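PDB 6K7Z: GH18 chiitnase from Pseudoalteromonas aurantia, which probably hydrolyses the beta-1,4 linkages within chitin chains as an endo-acting chitinase of glycoside hydrolase family 18. Local coordinates for residues V112-G124 with Q157-Y170. Numbering follows the deposited sequence.
Sequences VDIDYEDTAAFTG and QPPYLEQGGYMAGY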
loop_
_atom_site.group_PDB
_atom_site.type_symbol
_atom_site.label_atom_id
_atom_site.label_comp_id
_atom_site.label_asym_id
_atom_site.label_seq_id
_atom_site.Cartn_x
_atom_site.Cartn_y
_atom_site.Cartn_z
ATOM N N VAL A 112 -2.729 -0.158 9.232
ATOM C CA VAL A 112 -2.281 0.990 8.454
ATOM C C VAL A 112 -1.493 0.501 7.255
ATOM O O VAL A 112 -0.673 -0.415 7.367
ATOM C CB VAL A 112 -1.404 1.955 9.275
ATOM C CG1 VAL A 112 -0.982 3.156 8.424
ATOM C CG2 VAL A 112 -2.128 2.434 10.495
ATOM N N ASP A 113 -1.718 1.143 6.120
ATOM C CA ASP A 113 -0.870 1.030 4.947
ATOM C C ASP A 113 -0.086 2.328 4.824
ATOM O O ASP A 113 -0.675 3.408 4.825
ATOM C CB ASP A 113 -1.723 0.794 3.700
ATOM C CG ASP A 113 -0.909 0.738 2.422
ATOM O OD1 ASP A 113 -0.104 -0.206 2.245
ATOM O OD2 ASP A 113 -1.103 1.630 1.562
ATOM N N ILE A 114 1.236 2.229 4.747
ATOM C CA ILE A 114 2.096 3.402 4.686
ATOM C C ILE A 114 2.436 3.592 3.218
ATOM O O ILE A 114 3.328 2.931 2.683
ATOM C CB ILE A 114 3.342 3.250 5.560
ATOM C CG1 ILE A 114 2.916 3.195 7.032
ATOM C CG2 ILE A 114 4.321 4.388 5.307
ATOM C CD1 ILE A 114 3.999 2.693 7.943
ATOM N N ASP A 115 1.694 4.476 2.554
ATOM C CA ASP A 115 1.886 4.716 1.126
ATOM C C ASP A 115 2.826 5.907 0.969
ATOM O O ASP A 115 2.419 7.036 0.691
ATOM C CB ASP A 115 0.544 4.940 0.446
ATOM C CG ASP A 115 0.656 5.050 -1.070
ATOM O OD1 ASP A 115 1.781 4.981 -1.610
ATOM O OD2 ASP A 115 -0.392 5.199 -1.735
ATOM N N TYR A 116 4.112 5.627 1.140
ATOM C CA TYR A 116 5.162 6.641 1.187
ATOM C C TYR A 116 5.827 6.756 -0.183
ATOM O O TYR A 116 6.365 5.770 -0.697
ATOM C CB TYR A 116 6.180 6.263 2.257
ATOM C CG TYR A 116 7.370 7.176 2.387
ATOM C CD1 TYR A 116 7.330 8.264 3.234
ATOM C CD2 TYR A 116 8.551 6.923 1.689
ATOM C CE1 TYR A 116 8.428 9.095 3.382
ATOM C CE2 TYR A 116 9.663 7.752 1.832
ATOM C CZ TYR A 116 9.591 8.834 2.689
ATOM O OH TYR A 116 10.678 9.671 2.857
ATOM N N GLU A 117 5.810 7.968 -0.760
ATOM C CA GLU A 117 6.301 8.183 -2.123
ATOM C C GLU A 117 7.341 9.307 -2.207
ATOM O O GLU A 117 7.606 9.822 -3.298
ATOM C CB GLU A 117 5.120 8.470 -3.060
ATOM C CG GLU A 117 3.900 7.551 -2.822
ATOM C CD GLU A 117 2.968 7.434 -4.038
ATOM O OE1 GLU A 117 3.102 8.249 -4.964
ATOM O OE2 GLU A 117 2.114 6.519 -4.070
ATOM N N ASP A 118 7.952 9.699 -1.086
ATOM C CA ASP A 118 8.880 10.837 -1.074
ATOM C C ASP A 118 10.273 10.349 -1.466
ATOM O O ASP A 118 11.178 10.176 -0.645
ATOM C CB ASP A 118 8.877 11.526 0.286
ATOM C CG ASP A 118 9.698 12.810 0.289
ATOM O OD1 ASP A 118 10.093 13.279 -0.803
ATOM O OD2 ASP A 118 9.955 13.339 1.378
ATOM N N THR A 119 10.442 10.136 -2.773
ATOM C CA THR A 119 11.670 9.551 -3.296
ATOM C C THR A 119 12.894 10.392 -2.948
ATOM O O THR A 119 13.978 9.850 -2.683
ATOM C CB THR A 119 11.532 9.397 -4.809
ATOM O OG1 THR A 119 10.357 8.623 -5.090
ATOM C CG2 THR A 119 12.759 8.720 -5.407
ATOM N N ALA A 120 12.747 11.721 -2.952
ATOM C CA ALA A 120 13.896 12.587 -2.707
ATOM C C ALA A 120 14.495 12.379 -1.324
ATOM O O ALA A 120 15.658 12.731 -1.109
ATOM C CB ALA A 120 13.508 14.055 -2.876
ATOM N N ALA A 121 13.735 11.827 -0.379
ATOM C CA ALA A 121 14.301 11.556 0.936
ATOM C C ALA A 121 15.200 10.327 0.954
ATOM O O ALA A 121 15.851 10.076 1.973
ATOM C CB ALA A 121 13.181 11.411 1.975
ATOM N N PHE A 122 15.272 9.567 -0.142
ATOM C CA PHE A 122 16.254 8.497 -0.273
ATOM C C PHE A 122 17.501 8.933 -1.037
ATOM O O PHE A 122 18.441 8.141 -1.153
ATOM C CB PHE A 122 15.646 7.274 -0.988
ATOM C CG PHE A 122 14.451 6.666 -0.288
ATOM C CD1 PHE A 122 14.318 6.718 1.098
ATOM C CD2 PHE A 122 13.465 6.029 -1.031
ATOM C CE1 PHE A 122 13.217 6.134 1.723
ATOM C CE2 PHE A 122 12.372 5.452 -0.430
ATOM C CZ PHE A 122 12.232 5.505 0.956
ATOM N N THR A 123 17.524 10.158 -1.576
ATOM C CA THR A 123 18.640 10.659 -2.379
ATOM C C THR A 123 19.391 11.807 -1.721
ATOM O O THR A 123 20.197 12.465 -2.391
ATOM C CB THR A 123 18.154 11.132 -3.747
ATOM O OG1 THR A 123 17.311 12.285 -3.574
ATOM C CG2 THR A 123 17.387 10.033 -4.452
ATOM N N GLY A 124 19.143 12.083 -0.446
ATOM C CA GLY A 124 19.823 13.188 0.192
ATOM C C GLY A 124 19.317 14.564 -0.183
ATOM O O GLY A 124 19.957 15.555 0.180
ATOM N N GLN A 157 7.602 1.761 -4.388
ATOM C CA GLN A 157 7.828 1.651 -5.819
ATOM C C GLN A 157 9.105 0.862 -6.085
ATOM O O GLN A 157 9.972 0.763 -5.212
ATOM C CB GLN A 157 7.904 3.043 -6.430
ATOM C CG GLN A 157 6.577 3.774 -6.297
ATOM C CD GLN A 157 6.709 5.259 -6.497
ATOM O OE1 GLN A 157 6.992 5.725 -7.603
ATOM N NE2 GLN A 157 6.509 6.014 -5.427
ATOM N N PRO A 158 9.232 0.256 -7.266
ATOM C CA PRO A 158 10.327 -0.690 -7.511
ATOM C C PRO A 158 11.705 -0.100 -7.242
ATOM O O PRO A 158 12.552 -0.798 -6.670
ATOM C CB PRO A 158 10.148 -1.057 -8.994
ATOM C CG PRO A 158 8.664 -0.992 -9.191
ATOM C CD PRO A 158 8.212 0.192 -8.335
ATOM N N PRO A 159 11.994 1.153 -7.631
ATOM C CA PRO A 159 13.357 1.663 -7.369
ATOM C C PRO A 159 13.733 1.633 -5.901
ATOM O O PRO A 159 14.923 1.520 -5.573
ATOM C CB PRO A 159 13.313 3.098 -7.909
ATOM C CG PRO A 159 12.271 3.066 -8.972
ATOM C CD PRO A 159 11.219 2.118 -8.440
ATOM N N TYR A 160 12.745 1.707 -5.010
ATOM C CA TYR A 160 13.015 1.695 -3.579
ATOM C C TYR A 160 13.627 0.382 -3.114
ATOM O O TYR A 160 14.236 0.348 -2.035
ATOM C CB TYR A 160 11.730 1.931 -2.797
ATOM C CG TYR A 160 11.031 3.262 -3.001
ATOM C CD1 TYR A 160 11.573 4.272 -3.797
ATOM C CD2 TYR A 160 9.804 3.496 -2.395
ATOM C CE1 TYR A 160 10.902 5.486 -3.956
ATOM C CE2 TYR A 160 9.142 4.691 -2.543
ATOM C CZ TYR A 160 9.682 5.677 -3.327
ATOM O OH TYR A 160 8.990 6.859 -3.452
ATOM N N LEU A 161 13.458 -0.691 -3.887
ATOM C CA LEU A 161 13.820 -2.051 -3.497
ATOM C C LEU A 161 14.981 -2.618 -4.313
ATOM O O LEU A 161 15.318 -3.800 -4.170
ATOM C CB LEU A 161 12.601 -2.967 -3.632
ATOM C CG LEU A 161 11.462 -2.670 -2.649
ATOM C CD1 LEU A 161 10.140 -3.259 -3.115
ATOM C CD2 LEU A 161 11.808 -3.181 -1.265
ATOM N N GLU A 162 15.604 -1.805 -5.152
ATOM C CA GLU A 162 16.680 -2.251 -6.027
ATOM C C GLU A 162 17.993 -2.212 -5.251
ATOM O O GLU A 162 18.531 -1.132 -4.979
ATOM C CB GLU A 162 16.726 -1.371 -7.272
ATOM C CG GLU A 162 15.557 -1.631 -8.229
ATOM C CD GLU A 162 15.699 -2.959 -8.940
ATOM O OE1 GLU A 162 16.798 -3.206 -9.482
ATOM O OE2 GLU A 162 14.738 -3.761 -8.949
ATOM N N GLN A 163 18.488 -3.388 -4.872
ATOM C CA GLN A 163 19.785 -3.512 -4.209
ATOM C C GLN A 163 20.839 -2.682 -4.924
ATOM O O GLN A 163 21.015 -2.800 -6.140
ATOM C CB GLN A 163 20.208 -4.981 -4.168
ATOM C CG GLN A 163 21.507 -5.248 -3.416
ATOM C CD GLN A 163 21.342 -5.190 -1.902
ATOM O OE1 GLN A 163 21.904 -4.318 -1.230
ATOM N NE2 GLN A 163 20.585 -6.134 -1.358
ATOM N N GLY A 164 21.496 -1.799 -4.190
ATOM C CA GLY A 164 22.514 -0.968 -4.779
ATOM C C GLY A 164 22.054 0.280 -5.487
ATOM O O GLY A 164 22.834 1.066 -5.882
ATOM N N GLY A 165 20.756 0.453 -5.622
ATOM C CA GLY A 165 20.219 1.611 -6.297
ATOM C C GLY A 165 20.349 2.933 -5.578
ATOM O O GLY A 165 20.442 2.942 -4.405
ATOM N N TYR A 166 20.294 4.005 -6.336
ATOM C CA TYR A 166 20.380 5.381 -5.870
ATOM C C TYR A 166 19.175 5.828 -5.051
ATOM O O TYR A 166 19.254 6.758 -4.328
ATOM C CB TYR A 166 20.515 6.318 -7.063
ATOM C CG TYR A 166 20.573 7.844 -6.826
ATOM C CD1 TYR A 166 21.600 8.428 -6.129
ATOM C CD2 TYR A 166 19.623 8.692 -7.365
ATOM C CE1 TYR A 166 21.673 9.799 -5.950
ATOM C CE2 TYR A 166 19.673 10.076 -7.182
ATOM C CZ TYR A 166 20.708 10.622 -6.461
ATOM O OH TYR A 166 20.783 12.003 -6.288
ATOM N N MET A 167 18.058 5.142 -5.200
ATOM C CA MET A 167 16.865 5.525 -4.493
ATOM C C MET A 167 16.345 4.344 -3.662
ATOM O O MET A 167 15.203 4.324 -3.344
ATOM C CB MET A 167 15.765 5.797 -5.526
ATOM C CG MET A 167 15.792 7.070 -6.227
ATOM S SD MET A 167 16.528 6.793 -7.785
ATOM C CE MET A 167 15.163 6.301 -8.758
ATOM N N ALA A 168 17.210 3.394 -3.340
ATOM C CA ALA A 168 16.771 2.141 -2.734
ATOM C C ALA A 168 16.562 2.243 -1.226
ATOM O O ALA A 168 17.050 1.402 -0.462
ATOM C CB ALA A 168 17.775 1.033 -3.039
ATOM N N GLY A 169 15.805 3.247 -0.797
ATOM C CA GLY A 169 15.573 3.438 0.622
ATOM C C GLY A 169 14.938 2.247 1.313
ATOM O O GLY A 169 15.222 1.985 2.482
ATOM N N TYR A 170 14.077 1.502 0.610
ATOM C CA TYR A 170 13.385 0.401 1.271
ATOM C C TYR A 170 14.254 -0.830 1.466
ATOM O O TYR A 170 13.882 -1.703 2.255
ATOM C CB TYR A 170 12.118 0.018 0.501
ATOM C CG TYR A 170 10.909 0.706 1.050
ATOM C CD1 TYR A 170 10.634 2.023 0.724
ATOM C CD2 TYR A 170 10.058 0.054 1.934
ATOM C CE1 TYR A 170 9.516 2.660 1.229
ATOM C CE2 TYR A 170 8.935 0.698 2.468
ATOM C CZ TYR A 170 8.681 1.997 2.104
ATOM O OH TYR A 170 7.594 2.663 2.609
HETATM O O HOH W 1 5.804 3.170 0.512
HETATM O O HOH W 2 5.819 4.365 -3.020
HETATM O O HOH W 3 7.040 8.995 -5.964
#
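F122 drives its CE2 edge into the face of Y160: the ring planes stand at 89° with centroids 4.9 Å apart, a T-shaped stack. One face of the F122 ring is covered by the backbone of G169, whose CA lies 3.5 Å from the ring centroid and 10° off the normal, a CH-pi contact; a CB there would collide with F122 CD1. In-plane neighbours fix the rim of Y160, with Y116 O 3.5 Å from CE2 and T119 OG1 hydrogen-bonded to OH at 2.8 Å. D113, D115 and E117, running out of strand 111-115, fit the DxDxE part of the DxxDxDxE signature of family 18 TIM barrels, in which the glutamate is probably the catalytic acid; the contact joins the loops after strands 111-115 and 151-154. Replacing Y160 with an alanine would probably leave F122 CE2 without its aromatic face and T119 OG1 without this phenol partner. Q157 NE2 donates to two waters, one bonded to Y116 O and the other to E117 O, while its OE1 binds N191. Farther out, T123 has OG1 between N and C (chi1 66°), where it bonds A120 O; this sends CG2 over the Y166 face, 4.0 Å from the ring centroid.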